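Local coordinates for uncharacterized protein (Bacteroides vulgatus, PDB 4FMR), which is of unknown function but probably binds DNA, pairing an HU/IHF-like DNA-binding domain with an immunoglobulin-like domain, at residues B[7-12]-B[24-29]; B[77-82]-B[109-114]; B[131-136]-B[213-218]; B[144-149]-B[233-238]; B[183-188]-B[200-205]. One frame throughout, in Å; residues are numbered along the deposited sequence.

How the contacts relate
Contacts 1 and 2 come first along the chain and belong to the HU/IHF-like part, their centres 24 Å apart: contact 1 is a two-stranded hairpin, contact 2 the turn where a second sheet meets helix 110-117. Contacts 3, 4 and 5 follow in the immunoglobulin-like part, with centres 11 to 15 Å from one another. Contacts 3 and 4 alternate along the chain and use neighbouring strands, 209-217 and 231-240, of one sheet, while both segments of contact 5 fall between those of contacts 3 and 4. Contact 1 touches contacts 3 and 4, notably through Gln26, so the two domains are joined there. Contacts 1, 2 and 4 also meet the second subunit.

Contact 1: residues B[7-12]-B[24-29]; sequences KAWLVD and IFQLET
Trp9 and Gln26 face each other as a hydrogen-bonded antiparallel pair, and their side chains rise from the same face of the hairpin as Val11 and Ile24. With CG anti to its carbonyl carbon (chi1 -61°), the Trp9 indole leans over segment 24-29: its CD1 comes 3.5 Å from Gln26 OE1, and CZ2 lies 3.3 Å from Glu28 OE2. The Glu28 carboxylate stands almost upright to the indole, their planes 86° apart. An extended Glu28 chain brings the other oxygen beside the lysine, OE1 lying 3.5 Å from Lys7 CD without a salt bridge. Val11 packs CG2 against Ile24 CG1 at 3.9 Å and rests CG1 on the Gln26 amide, whose NE2 is held by Gly134 O across the domain boundary. A glycine in place of Trp9 would probably leave the Gln26 and Glu28 chains without the indole beside them and rob Arg127 of its cation-pi partner. On the opposite face, Leu10 and Phe25 run alongside each other, CD2 to CE1 3.6 Å, and the Phe25 ring meets Trp95 of the second subunit. Five backbone bonds tie the strands, among them Trp9 N to Gln26 O at 2.9 Å. Water 1 bridges Lys7 N and Glu28 O at one end. This is an antiparallel beta hairpin, whose strand 4-12 also pairs in parallel with strand 119-126 in the HU/IHF-like domain.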
# COMPACT_ATOMS: atom_id res chain seq x y z
N LYS B 7 -0.36 8.02 -19.27
CA LYS B 7 -0.89 7.39 -20.49
C LYS B 7 -1.53 6.05 -20.12
O LYS B 7 -0.90 5.26 -19.40
CB LYS B 7 0.22 7.21 -21.54
CG LYS B 7 0.77 8.51 -22.10
CD LYS B 7 2.01 8.26 -22.91
CE LYS B 7 2.58 9.51 -23.51
NZ LYS B 7 3.69 9.19 -24.44
N ALA B 8 -2.77 5.81 -20.56
CA ALA B 8 -3.46 4.57 -20.18
C ALA B 8 -4.19 3.90 -21.35
O ALA B 8 -4.84 4.57 -22.17
CB ALA B 8 -4.45 4.85 -19.07
N TRP B 9 -4.09 2.56 -21.40
CA TRP B 9 -4.76 1.68 -22.36
C TRP B 9 -6.10 1.22 -21.82
O TRP B 9 -6.30 1.19 -20.60
CB TRP B 9 -3.92 0.43 -22.67
CG TRP B 9 -2.58 0.66 -23.30
CD1 TRP B 9 -1.37 0.39 -22.75
CD2 TRP B 9 -2.33 1.08 -24.65
NE1 TRP B 9 -0.37 0.65 -23.66
CE2 TRP B 9 -0.93 1.10 -24.83
CE3 TRP B 9 -3.16 1.46 -25.72
CZ2 TRP B 9 -0.33 1.49 -26.03
CZ3 TRP B 9 -2.57 1.86 -26.91
CH2 TRP B 9 -1.17 1.88 -27.06
N LEU B 10 -6.98 0.76 -22.72
CA LEU B 10 -8.27 0.19 -22.36
C LEU B 10 -8.17 -1.32 -22.57
O LEU B 10 -8.14 -1.79 -23.71
CB LEU B 10 -9.43 0.83 -23.15
CG LEU B 10 -9.71 2.31 -22.88
CD1 LEU B 10 -10.50 2.93 -24.02
CD2 LEU B 10 -10.46 2.50 -21.58
N VAL B 11 -8.01 -2.06 -21.46
CA VAL B 11 -7.87 -3.52 -21.47
C VAL B 11 -9.12 -4.15 -20.84
O VAL B 11 -9.88 -3.45 -20.16
CB VAL B 11 -6.55 -4.03 -20.79
CG1 VAL B 11 -5.30 -3.57 -21.53
CG2 VAL B 11 -6.49 -3.65 -19.31
N ASP B 12 -9.34 -5.45 -21.08
CA ASP B 12 -10.48 -6.18 -20.53
C ASP B 12 -10.23 -6.50 -19.05
O ASP B 12 -9.10 -6.79 -18.66
CB ASP B 12 -10.77 -7.45 -21.34
CG ASP B 12 -11.35 -7.15 -22.71
OD1 ASP B 12 -12.49 -6.65 -22.78
OD2 ASP B 12 -10.65 -7.42 -23.72
N ILE B 24 -11.30 -1.55 -18.28
CA ILE B 24 -10.51 -0.90 -17.22
C ILE B 24 -9.29 -0.17 -17.83
O ILE B 24 -8.88 -0.47 -18.95
CB ILE B 24 -10.04 -1.92 -16.14
CG1 ILE B 24 -9.35 -3.17 -16.77
CG2 ILE B 24 -11.20 -2.32 -15.22
CD1 ILE B 24 -8.34 -3.93 -15.85
N PHE B 25 -8.69 0.77 -17.05
CA PHE B 25 -7.51 1.50 -17.50
C PHE B 25 -6.22 0.80 -17.02
O PHE B 25 -6.14 0.33 -15.88
CB PHE B 25 -7.53 2.96 -17.01
CG PHE B 25 -8.73 3.77 -17.46
CD1 PHE B 25 -8.79 4.30 -18.74
CD2 PHE B 25 -9.76 4.05 -16.57
CE1 PHE B 25 -9.89 5.07 -19.14
CE2 PHE B 25 -10.86 4.83 -16.97
CZ PHE B 25 -10.91 5.34 -18.25
N GLN B 26 -5.25 0.70 -17.93
CA GLN B 26 -3.96 0.07 -17.68
C GLN B 26 -2.87 1.06 -17.98
O GLN B 26 -2.74 1.48 -19.12
CB GLN B 26 -3.78 -1.20 -18.54
CG GLN B 26 -2.40 -1.87 -18.37
CD GLN B 26 -1.97 -2.75 -19.53
OE1 GLN B 26 -1.92 -2.34 -20.69
NE2 GLN B 26 -1.51 -3.93 -19.21
N LEU B 27 -2.06 1.42 -16.96
CA LEU B 27 -0.95 2.36 -17.12
C LEU B 27 0.08 1.82 -18.10
O LEU B 27 0.42 0.64 -18.04
CB LEU B 27 -0.27 2.69 -15.77
CG LEU B 27 0.97 3.65 -15.79
CD1 LEU B 27 0.59 5.08 -16.17
CD2 LEU B 27 1.71 3.64 -14.44
N GLU B 28 0.53 2.68 -19.00
CA GLU B 28 1.63 2.44 -19.92
C GLU B 28 2.85 2.95 -19.16
O GLU B 28 3.04 4.17 -19.04
CB GLU B 28 1.39 3.14 -21.27
CG GLU B 28 2.40 2.79 -22.34
CD GLU B 28 2.30 3.60 -23.62
OE1 GLU B 28 2.28 4.85 -23.55
OE2 GLU B 28 2.32 2.98 -24.71
N THR B 29 3.58 2.02 -18.51
CA THR B 29 4.72 2.34 -17.65
C THR B 29 5.88 2.93 -18.49
O THR B 29 6.23 2.40 -19.54
CB THR B 29 5.17 1.13 -16.83
OG1 THR B 29 4.00 0.43 -16.39
CG2 THR B 29 6.00 1.53 -15.59
O HOH W 1 2.20 7.03 -18.46

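Contact 2: residues B[77-82]-B[109-114]; sequences TGLFRG and GKALRE
Gly78 and Leu79 offer two successive carbonyls to the start of helix 110-117, and these backbone bonds carry the polar side of the contact. Gly78 O accepts from Ala111 N at 2.7 Å, a bent bond with 137° at the hydrogen. Leu79 O takes Gly109 N at 2.9 Å, the donor standing well above the carbonyl plane. Water 2 adds an indirect link, donating to Thr77 O and accepting from Lys110 N. Gly109 occupies the N-cap position of the helix, so the turn between strands 74-76 and 80-87 of the HU/IHF-like domain is fastened to a helix start and supplies an acceptor for one of its first amides. The turn itself is an ST turn, in which Thr77 OG1 accepts from Leu79 N at 3.3 Å and more weakly from Phe80 N. Apolar contact lies beside the bonds, where Leu79 and Leu112 meet through methyl groups, CD2 to CD2 3.8 Å. Leu112 has CG anti to its carbonyl carbon (chi1 -67°), which brings CG toward Leu79. Its other methyl makes a close approach to a carbonyl, CD1 sitting 3.2 Å from Leu79 O. Shortening Leu112 to an alanine would probably open a gap beside Leu79 CD2 and free that leucine to turn. The charged ends of two helix residues reach the second subunit, where Lys110 meets Glu207 and Arg113 meets Asp208 in salt bridges.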
# COMPACT_ATOMS: atom_id res chain seq x y z
N THR B 77 4.92 10.48 6.16
CA THR B 77 5.79 11.44 5.46
C THR B 77 4.85 12.08 4.43
O THR B 77 3.66 11.73 4.40
CB THR B 77 7.05 10.75 4.87
OG1 THR B 77 6.67 9.93 3.76
CG2 THR B 77 7.83 9.93 5.90
N GLY B 78 5.34 12.92 3.54
CA GLY B 78 4.48 13.45 2.49
C GLY B 78 4.17 12.41 1.42
O GLY B 78 3.16 12.51 0.74
N LEU B 79 5.03 11.38 1.29
CA LEU B 79 4.84 10.34 0.28
C LEU B 79 3.96 9.20 0.74
O LEU B 79 3.33 8.58 -0.11
CB LEU B 79 6.20 9.75 -0.15
CG LEU B 79 7.12 10.65 -0.98
CD1 LEU B 79 8.36 9.90 -1.36
CD2 LEU B 79 6.42 11.17 -2.25
N PHE B 80 3.95 8.86 2.02
CA PHE B 80 3.18 7.71 2.49
C PHE B 80 2.87 7.75 3.97
O PHE B 80 3.56 8.40 4.74
CB PHE B 80 3.96 6.39 2.21
CG PHE B 80 5.28 6.26 2.95
CD1 PHE B 80 5.32 5.82 4.27
CD2 PHE B 80 6.47 6.64 2.34
CE1 PHE B 80 6.52 5.82 4.99
CE2 PHE B 80 7.69 6.57 3.04
CZ PHE B 80 7.70 6.18 4.37
N ARG B 81 1.91 6.92 4.36
CA ARG B 81 1.63 6.55 5.73
C ARG B 81 1.85 5.03 5.83
O ARG B 81 1.38 4.27 4.98
CB ARG B 81 0.25 6.99 6.21
CG ARG B 81 -0.05 6.62 7.68
CD ARG B 81 -0.68 5.25 7.75
NE ARG B 81 -1.33 5.03 9.04
CZ ARG B 81 -2.14 4.02 9.29
NH1 ARG B 81 -2.40 3.12 8.35
NH2 ARG B 81 -2.75 3.92 10.46
N GLY B 82 2.59 4.61 6.85
CA GLY B 82 2.87 3.21 7.10
C GLY B 82 2.52 2.81 8.52
O GLY B 82 2.58 3.63 9.45
N GLY B 109 0.63 9.37 0.71
CA GLY B 109 0.60 10.53 1.58
C GLY B 109 0.10 11.77 0.86
O GLY B 109 -0.27 11.72 -0.32
N LYS B 110 0.14 12.91 1.55
CA LYS B 110 -0.34 14.20 1.07
C LYS B 110 0.38 14.68 -0.21
O LYS B 110 -0.30 15.21 -1.08
CB LYS B 110 -0.19 15.28 2.17
CG LYS B 110 -1.02 16.52 1.85
CD LYS B 110 -0.71 17.74 2.70
CE LYS B 110 -1.56 18.90 2.22
NZ LYS B 110 -1.39 20.09 3.10
N ALA B 111 1.71 14.54 -0.31
CA ALA B 111 2.49 14.98 -1.48
C ALA B 111 2.02 14.27 -2.75
O ALA B 111 1.94 14.92 -3.79
CB ALA B 111 3.98 14.75 -1.28
N LEU B 112 1.64 12.98 -2.64
CA LEU B 112 1.14 12.22 -3.77
C LEU B 112 -0.28 12.62 -4.10
O LEU B 112 -0.58 12.80 -5.28
CB LEU B 112 1.24 10.71 -3.53
CG LEU B 112 2.69 10.18 -3.46
CD1 LEU B 112 2.71 8.67 -3.26
CD2 LEU B 112 3.50 10.61 -4.69
N ARG B 113 -1.13 12.85 -3.08
CA ARG B 113 -2.51 13.28 -3.31
C ARG B 113 -2.55 14.65 -4.05
O ARG B 113 -3.33 14.81 -5.00
CB ARG B 113 -3.29 13.34 -1.99
CG ARG B 113 -4.78 13.64 -2.23
CD ARG B 113 -5.57 13.96 -0.98
NE ARG B 113 -5.04 15.10 -0.22
CZ ARG B 113 -5.38 16.37 -0.42
NH1 ARG B 113 -6.21 16.70 -1.40
NH2 ARG B 113 -4.86 17.33 0.34
N GLU B 114 -1.69 15.61 -3.63
CA GLU B 114 -1.60 16.93 -4.26
C GLU B 114 -1.08 16.78 -5.70
O GLU B 114 -1.64 17.39 -6.59
CB GLU B 114 -0.69 17.87 -3.45
CG GLU B 114 -1.22 18.24 -2.07
CD GLU B 114 -2.35 19.25 -1.99
OE1 GLU B 114 -2.63 19.93 -3.01
OE2 GLU B 114 -2.92 19.40 -0.89
O HOH W 2 0.59 12.62 4.50

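Contact 3: residues B[131-136]-B[213-218]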
# COMPACT_ATOMS: atom_id res chain seq x y z
N PHE B 131 -2.28 -9.55 -27.98
CA PHE B 131 -1.24 -10.31 -27.30
C PHE B 131 -0.53 -9.37 -26.34
O PHE B 131 0.36 -8.61 -26.74
CB PHE B 131 -0.26 -10.97 -28.28
CG PHE B 131 0.93 -11.66 -27.65
CD1 PHE B 131 0.75 -12.67 -26.72
CD2 PHE B 131 2.23 -11.35 -28.05
CE1 PHE B 131 1.85 -13.34 -26.15
CE2 PHE B 131 3.32 -12.03 -27.50
CZ PHE B 131 3.13 -13.02 -26.57
N TYR B 132 -0.97 -9.41 -25.08
CA TYR B 132 -0.47 -8.54 -24.04
C TYR B 132 -0.83 -9.07 -22.66
O TYR B 132 -1.72 -9.91 -22.52
CB TYR B 132 -1.05 -7.11 -24.22
CG TYR B 132 -2.56 -7.04 -24.13
CD1 TYR B 132 -3.21 -6.98 -22.90
CD2 TYR B 132 -3.35 -7.05 -25.28
CE1 TYR B 132 -4.60 -6.95 -22.82
CE2 TYR B 132 -4.74 -7.01 -25.21
CZ TYR B 132 -5.36 -6.93 -23.97
OH TYR B 132 -6.74 -6.88 -23.90
N ILE B 133 -0.15 -8.52 -21.65
CA ILE B 133 -0.36 -8.72 -20.23
C ILE B 133 -1.20 -7.53 -19.76
O ILE B 133 -0.72 -6.39 -19.83
CB ILE B 133 0.99 -8.87 -19.46
CG1 ILE B 133 1.83 -10.07 -19.99
CG2 ILE B 133 0.73 -8.95 -17.96
CD1 ILE B 133 3.34 -10.12 -19.56
N GLY B 134 -2.45 -7.79 -19.38
CA GLY B 134 -3.41 -6.77 -18.93
C GLY B 134 -3.29 -6.41 -17.47
O GLY B 134 -3.18 -5.23 -17.12
N SER B 135 -3.33 -7.43 -16.61
CA SER B 135 -3.22 -7.29 -15.16
C SER B 135 -2.50 -8.49 -14.54
O SER B 135 -2.15 -9.45 -15.24
CB SER B 135 -4.60 -7.11 -14.54
OG SER B 135 -5.56 -7.89 -15.21
N GLY B 136 -2.26 -8.40 -13.25
CA GLY B 136 -1.58 -9.42 -12.47
C GLY B 136 -2.10 -9.52 -11.06
O GLY B 136 -2.71 -8.58 -10.55
N LEU B 213 9.15 -8.67 -16.73
CA LEU B 213 8.58 -9.99 -16.94
C LEU B 213 8.19 -10.12 -18.43
O LEU B 213 7.47 -9.28 -18.96
CB LEU B 213 7.38 -10.28 -16.00
CG LEU B 213 6.81 -11.72 -16.05
CD1 LEU B 213 6.26 -12.15 -14.69
CD2 LEU B 213 5.72 -11.86 -17.11
N THR B 214 8.64 -11.20 -19.08
CA THR B 214 8.35 -11.43 -20.49
C THR B 214 7.78 -12.82 -20.70
O THR B 214 8.26 -13.79 -20.11
CB THR B 214 9.63 -11.20 -21.33
OG1 THR B 214 10.07 -9.85 -21.09
CG2 THR B 214 9.42 -11.42 -22.84
N VAL B 215 6.71 -12.89 -21.51
CA VAL B 215 6.02 -14.10 -21.97
C VAL B 215 6.41 -14.27 -23.43
O VAL B 215 6.06 -13.42 -24.24
CB VAL B 215 4.47 -14.06 -21.77
CG1 VAL B 215 3.79 -15.24 -22.48
CG2 VAL B 215 4.08 -14.02 -20.29
N THR B 216 7.16 -15.34 -23.76
CA THR B 216 7.58 -15.65 -25.13
C THR B 216 6.86 -16.93 -25.56
O THR B 216 6.88 -17.94 -24.83
CB THR B 216 9.11 -15.76 -25.23
OG1 THR B 216 9.69 -14.56 -24.76
CG2 THR B 216 9.59 -16.05 -26.65
N THR B 217 6.17 -16.89 -26.72
CA THR B 217 5.40 -18.05 -27.13
C THR B 217 5.21 -18.09 -28.65
O THR B 217 5.31 -17.05 -29.31
CB THR B 217 4.02 -18.05 -26.39
OG1 THR B 217 3.32 -19.27 -26.63
CG2 THR B 217 3.14 -16.83 -26.73
N GLN B 218 4.92 -19.29 -29.18
CA GLN B 218 4.61 -19.52 -30.60
C GLN B 218 3.10 -19.79 -30.77
O GLN B 218 2.64 -20.18 -31.85
CB GLN B 218 5.46 -20.66 -31.17
CG GLN B 218 6.90 -20.26 -31.36
CD GLN B 218 7.81 -21.42 -31.64
OE1 GLN B 218 8.13 -22.22 -30.76
NE2 GLN B 218 8.31 -21.49 -32.86
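The Phe131 ring meets Thr217 and Val215 obliquely, neither squarely over a face nor in its plane. Thr217 CG2 is 3.8 Å from Phe131 CE1 and equally near CZ, while Val215 O also approaches CZ at 3.8 Å. Placing CG of Phe131 opposite the backbone N (chi1 174°) carries the ring across toward strand 209-217, where the phenylalanine and threonine side chains run antiparallel alongside one another. Arg231 adds a cation-pi contact to the same ring. Thr217 divides its roles: the methyl serves the aromatic ring, and OG1 is engaged by polar partners that include Thr162 O. Two residues further along the chain, Ile133 takes over the apolar contact with a single methyl. Its CD1 touches Leu213 CD2 at 3.8 Å, the two side chains set nearly perpendicular, and lies 4.0 Å from Val215 CG2. No hydrogen bond joins the two segments, and the closest CA pair, Ile133 with Val215, is 8.5 Å apart. Such spacing marks side-chain packing between layers: Phe131, just before strand 132-138, and Ile133 within it pack on alternate residues of strand 209-217, which belongs to the other sheet, in the core of an immunoglobulin-like beta sandwich.

Contact 4: residues B[144-149]-B[233-238]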
# COMPACT_ATOMS: atom_id res chain seq x y z
N THR B 144 -2.67 -6.24 -6.74
CA THR B 144 -2.93 -6.16 -8.18
C THR B 144 -2.15 -5.01 -8.80
O THR B 144 -2.48 -4.58 -9.89
CB THR B 144 -4.44 -6.00 -8.45
OG1 THR B 144 -4.88 -4.79 -7.84
CG2 THR B 144 -5.26 -7.21 -7.97
N ASP B 145 -1.09 -4.54 -8.14
CA ASP B 145 -0.27 -3.44 -8.66
C ASP B 145 1.05 -3.97 -9.33
O ASP B 145 1.96 -3.20 -9.56
CB ASP B 145 0.06 -2.46 -7.51
CG ASP B 145 0.79 -3.06 -6.32
OD1 ASP B 145 1.02 -4.30 -6.32
OD2 ASP B 145 1.10 -2.31 -5.37
N PHE B 146 1.12 -5.29 -9.62
CA PHE B 146 2.27 -5.97 -10.21
C PHE B 146 3.45 -6.07 -9.24
O PHE B 146 4.58 -6.24 -9.68
CB PHE B 146 2.73 -5.38 -11.55
CG PHE B 146 2.14 -6.20 -12.67
CD1 PHE B 146 0.87 -5.93 -13.16
CD2 PHE B 146 2.80 -7.32 -13.15
CE1 PHE B 146 0.33 -6.70 -14.18
CE2 PHE B 146 2.24 -8.11 -14.16
CZ PHE B 146 1.00 -7.80 -14.65
N SER B 147 3.16 -6.03 -7.93
CA SER B 147 4.12 -6.36 -6.88
C SER B 147 3.91 -7.86 -6.62
O SER B 147 2.79 -8.34 -6.74
CB SER B 147 3.92 -5.50 -5.64
OG SER B 147 2.67 -5.79 -5.04
N ALA B 148 4.99 -8.59 -6.35
CA ALA B 148 4.92 -10.04 -6.21
C ALA B 148 5.87 -10.56 -5.13
O ALA B 148 6.77 -9.85 -4.70
CB ALA B 148 5.27 -10.68 -7.55
N THR B 149 5.64 -11.79 -4.70
CA THR B 149 6.42 -12.46 -3.66
C THR B 149 7.26 -13.61 -4.27
O THR B 149 6.70 -14.52 -4.87
CB THR B 149 5.48 -12.99 -2.55
OG1 THR B 149 4.59 -11.95 -2.12
CG2 THR B 149 6.25 -13.52 -1.35
N THR B 233 5.70 -10.50 -25.17
CA THR B 233 4.97 -9.41 -24.56
C THR B 233 5.50 -9.33 -23.13
O THR B 233 5.89 -10.34 -22.52
CB THR B 233 3.45 -9.57 -24.71
OG1 THR B 233 2.88 -8.31 -24.36
CG2 THR B 233 2.84 -10.69 -23.82
N SER B 234 5.58 -8.10 -22.62
CA SER B 234 6.18 -7.82 -21.33
C SER B 234 5.33 -6.95 -20.44
O SER B 234 4.39 -6.30 -20.90
CB SER B 234 7.52 -7.10 -21.56
OG SER B 234 8.50 -7.98 -22.09
N HIS B 235 5.71 -6.93 -19.16
CA HIS B 235 5.14 -6.09 -18.13
C HIS B 235 6.17 -5.98 -17.02
O HIS B 235 6.82 -6.96 -16.69
CB HIS B 235 3.79 -6.61 -17.58
CG HIS B 235 3.01 -5.53 -16.89
ND1 HIS B 235 3.38 -5.07 -15.63
CD2 HIS B 235 1.97 -4.79 -17.33
CE1 HIS B 235 2.55 -4.08 -15.35
NE2 HIS B 235 1.67 -3.90 -16.33
N THR B 236 6.29 -4.79 -16.42
CA THR B 236 7.21 -4.58 -15.31
C THR B 236 6.63 -5.27 -14.05
O THR B 236 5.41 -5.43 -13.93
CB THR B 236 7.48 -3.09 -15.11
OG1 THR B 236 8.63 -2.95 -14.28
CG2 THR B 236 6.27 -2.34 -14.52
N ILE B 237 7.50 -5.68 -13.13
CA ILE B 237 7.06 -6.38 -11.92
C ILE B 237 8.01 -6.07 -10.78
O ILE B 237 9.23 -6.08 -10.96
CB ILE B 237 6.93 -7.95 -12.16
CG1 ILE B 237 6.29 -8.71 -10.96
CG2 ILE B 237 8.28 -8.59 -12.53
CD1 ILE B 237 5.82 -10.23 -11.24
N TYR B 238 7.46 -5.84 -9.60
CA TYR B 238 8.30 -5.68 -8.43
C TYR B 238 8.30 -6.99 -7.67
O TYR B 238 7.24 -7.51 -7.32
CB TYR B 238 7.88 -4.51 -7.54
CG TYR B 238 8.71 -4.44 -6.28
CD1 TYR B 238 9.99 -3.88 -6.29
CD2 TYR B 238 8.23 -4.96 -5.07
CE1 TYR B 238 10.79 -3.88 -5.14
CE2 TYR B 238 9.02 -4.97 -3.92
CZ TYR B 238 10.29 -4.42 -3.96
OH TYR B 238 11.05 -4.38 -2.81
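Two torsions bring a phenylalanine and a histidine face to face: chi1 of Phe146 is an unusual -98°, and chi1 of His235, at -161°, sends its ring out opposite the backbone N. The rings form a face-to-face stack with centroids 3.7 Å apart and planes inclined by 20°, His235 ND1 lying over the centre of the phenyl ring. The imidazole is also fixed in rotation, because ND1 donates to Thr236 O at 2.7 Å, in the ring plane and on a lone pair of that carbonyl. At the edge of the phenyl ring stands Ile237 CB. The backbone of Phe146 has positive phi, and from there the chain enters strand 147-149, an edge strand of the immunoglobulin-like domain that runs parallel to strand 231-240 and pairs Ser147 with Tyr238. Tyr238 N donates to Phe146 O at 2.9 Å, and Ala148 N returns a bond to Tyr238 O at 2.7 Å. Just before this pair of bonds comes an Asx turn: Asp145 OD1 accepts from Ser147 N above the carboxylate plane and from Ser147 OG on the syn side, the latter at 2.6 Å. Further along, Ala148 CB packs on Ile237 CD1 at 3.8 Å. Phe154 adds a second ring beside Phe146, and the other carboxylate oxygen of Asp145 is bonded to Ser105 of the second subunit.

Contact 5: residues B[183-188]-B[200-205]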
# COMPACT_ATOMS: atom_id res chain seq x y z
N THR B 183 16.40 -14.48 -15.60
CA THR B 183 16.06 -15.72 -14.91
C THR B 183 14.93 -16.36 -15.68
O THR B 183 13.86 -15.76 -15.78
CB THR B 183 15.66 -15.49 -13.40
OG1 THR B 183 16.70 -14.82 -12.68
CG2 THR B 183 15.28 -16.79 -12.67
N LYS B 184 15.15 -17.54 -16.24
CA LYS B 184 14.05 -18.19 -16.90
C LYS B 184 13.34 -19.10 -15.91
O LYS B 184 13.97 -19.91 -15.23
CB LYS B 184 14.48 -18.95 -18.16
CG LYS B 184 13.25 -19.41 -18.96
CD LYS B 184 13.59 -19.90 -20.33
CE LYS B 184 12.37 -20.45 -21.00
NZ LYS B 184 12.72 -21.15 -22.25
N ILE B 185 12.02 -18.96 -15.82
CA ILE B 185 11.17 -19.80 -15.01
C ILE B 185 11.06 -21.16 -15.73
O ILE B 185 10.78 -21.20 -16.93
CB ILE B 185 9.79 -19.09 -14.79
CG1 ILE B 185 9.95 -17.94 -13.77
CG2 ILE B 185 8.67 -20.08 -14.39
CD1 ILE B 185 9.03 -16.83 -13.97
N ASP B 186 11.30 -22.27 -15.00
CA ASP B 186 11.16 -23.61 -15.58
C ASP B 186 9.71 -23.78 -16.05
O ASP B 186 8.79 -23.34 -15.36
CB ASP B 186 11.56 -24.70 -14.58
CG ASP B 186 11.75 -26.10 -15.17
OD1 ASP B 186 10.81 -26.61 -15.83
OD2 ASP B 186 12.81 -26.71 -14.93
N ASN B 187 9.53 -24.36 -17.24
CA ASN B 187 8.22 -24.56 -17.85
C ASN B 187 7.25 -25.33 -16.96
O ASN B 187 6.05 -25.10 -17.08
CB ASN B 187 8.34 -25.29 -19.19
CG ASN B 187 8.75 -24.39 -20.33
OD1 ASN B 187 8.65 -23.16 -20.29
ND2 ASN B 187 9.18 -25.02 -21.41
N ASP B 188 7.76 -26.19 -16.03
CA ASP B 188 6.90 -26.96 -15.13
C ASP B 188 6.35 -26.04 -14.00
O ASP B 188 5.36 -26.41 -13.36
CB ASP B 188 7.59 -28.22 -14.55
CG ASP B 188 8.79 -28.07 -13.62
OD1 ASP B 188 9.22 -26.91 -13.37
OD2 ASP B 188 9.29 -29.10 -13.12
N ILE B 200 1.91 -18.76 -12.42
CA ILE B 200 3.30 -19.20 -12.35
C ILE B 200 3.72 -19.29 -10.91
O ILE B 200 3.10 -18.68 -10.05
CB ILE B 200 4.28 -18.28 -13.19
CG1 ILE B 200 4.32 -16.83 -12.64
CG2 ILE B 200 3.95 -18.32 -14.69
CD1 ILE B 200 5.44 -15.90 -13.14
N LEU B 201 4.77 -20.07 -10.64
CA LEU B 201 5.46 -20.14 -9.35
C LEU B 201 6.75 -19.39 -9.51
O LEU B 201 7.52 -19.73 -10.39
CB LEU B 201 5.71 -21.59 -8.85
CG LEU B 201 6.39 -21.68 -7.44
CD1 LEU B 201 5.53 -21.03 -6.36
CD2 LEU B 201 6.63 -23.11 -7.03
N LEU B 202 6.96 -18.34 -8.74
CA LEU B 202 8.19 -17.55 -8.86
C LEU B 202 9.35 -18.22 -8.12
O LEU B 202 9.14 -18.65 -7.00
CB LEU B 202 7.99 -16.12 -8.32
CG LEU B 202 7.07 -15.19 -9.11
CD1 LEU B 202 6.69 -13.96 -8.29
CD2 LEU B 202 7.70 -14.78 -10.43
N PRO B 203 10.59 -18.29 -8.67
CA PRO B 203 11.72 -18.85 -7.88
C PRO B 203 11.95 -18.05 -6.58
O PRO B 203 11.72 -16.83 -6.53
CB PRO B 203 12.93 -18.73 -8.82
CG PRO B 203 12.37 -18.45 -10.17
CD PRO B 203 11.04 -17.80 -9.99
N ALA B 204 12.41 -18.75 -5.53
CA ALA B 204 12.64 -18.22 -4.19
C ALA B 204 13.91 -17.38 -4.08
O ALA B 204 13.96 -16.48 -3.24
CB ALA B 204 12.72 -19.38 -3.19
N SER B 205 14.89 -17.64 -4.93
CA SER B 205 16.22 -17.01 -4.94
C SER B 205 16.26 -15.58 -5.56
O SER B 205 17.32 -14.96 -5.53
CB SER B 205 17.21 -17.90 -5.70
OG SER B 205 16.70 -18.19 -6.99
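Backbones stay apart where Ile185 approaches Leu202, their CA atoms 7.2 Å from each other with no hydrogen bond between the segments, and side chains alone close the distance. Ile185 carries most of the contact: three of its carbons meet four residues. CD1, at the end of its longer branch, meets Ile200 CD1 at 3.8 Å, the two isoleucines standing roughly square to one another. The same methyl lies 4.3 Å from Leu202 CD2. Further back along that branch, CG1 rests against Pro203 CD at 3.9 Å, and the shorter branch places CG2 near Leu201 O. With CG1 anti to the carbonyl carbon (chi1 -75°), the longer branch of Ile185 is directed between Ile200 and the proline ring. Ile200 comes to meet it by holding CG1 between its own backbone N and carbonyl carbon (chi1 63°). At the margin, Thr183 sets CG2 4.2 Å from Pro203 CG, the two side chains passing head to tail. Just after Ile185 the chain bends through an Asx turn, in which Asp186 OD1 accepts from Asp188 N at 3.1 Å in a bond that is straight at the hydrogen. Strand 182-184 is the outermost strand of its sheet and pairs with strand 171-176, whose Val172 and Leu174 also touch Ile185. Across the contact, strand 197-201 lies between strands 153-159 and 190-193 in the other sheet, with Phe154 packed against both Ile200 and Leu202.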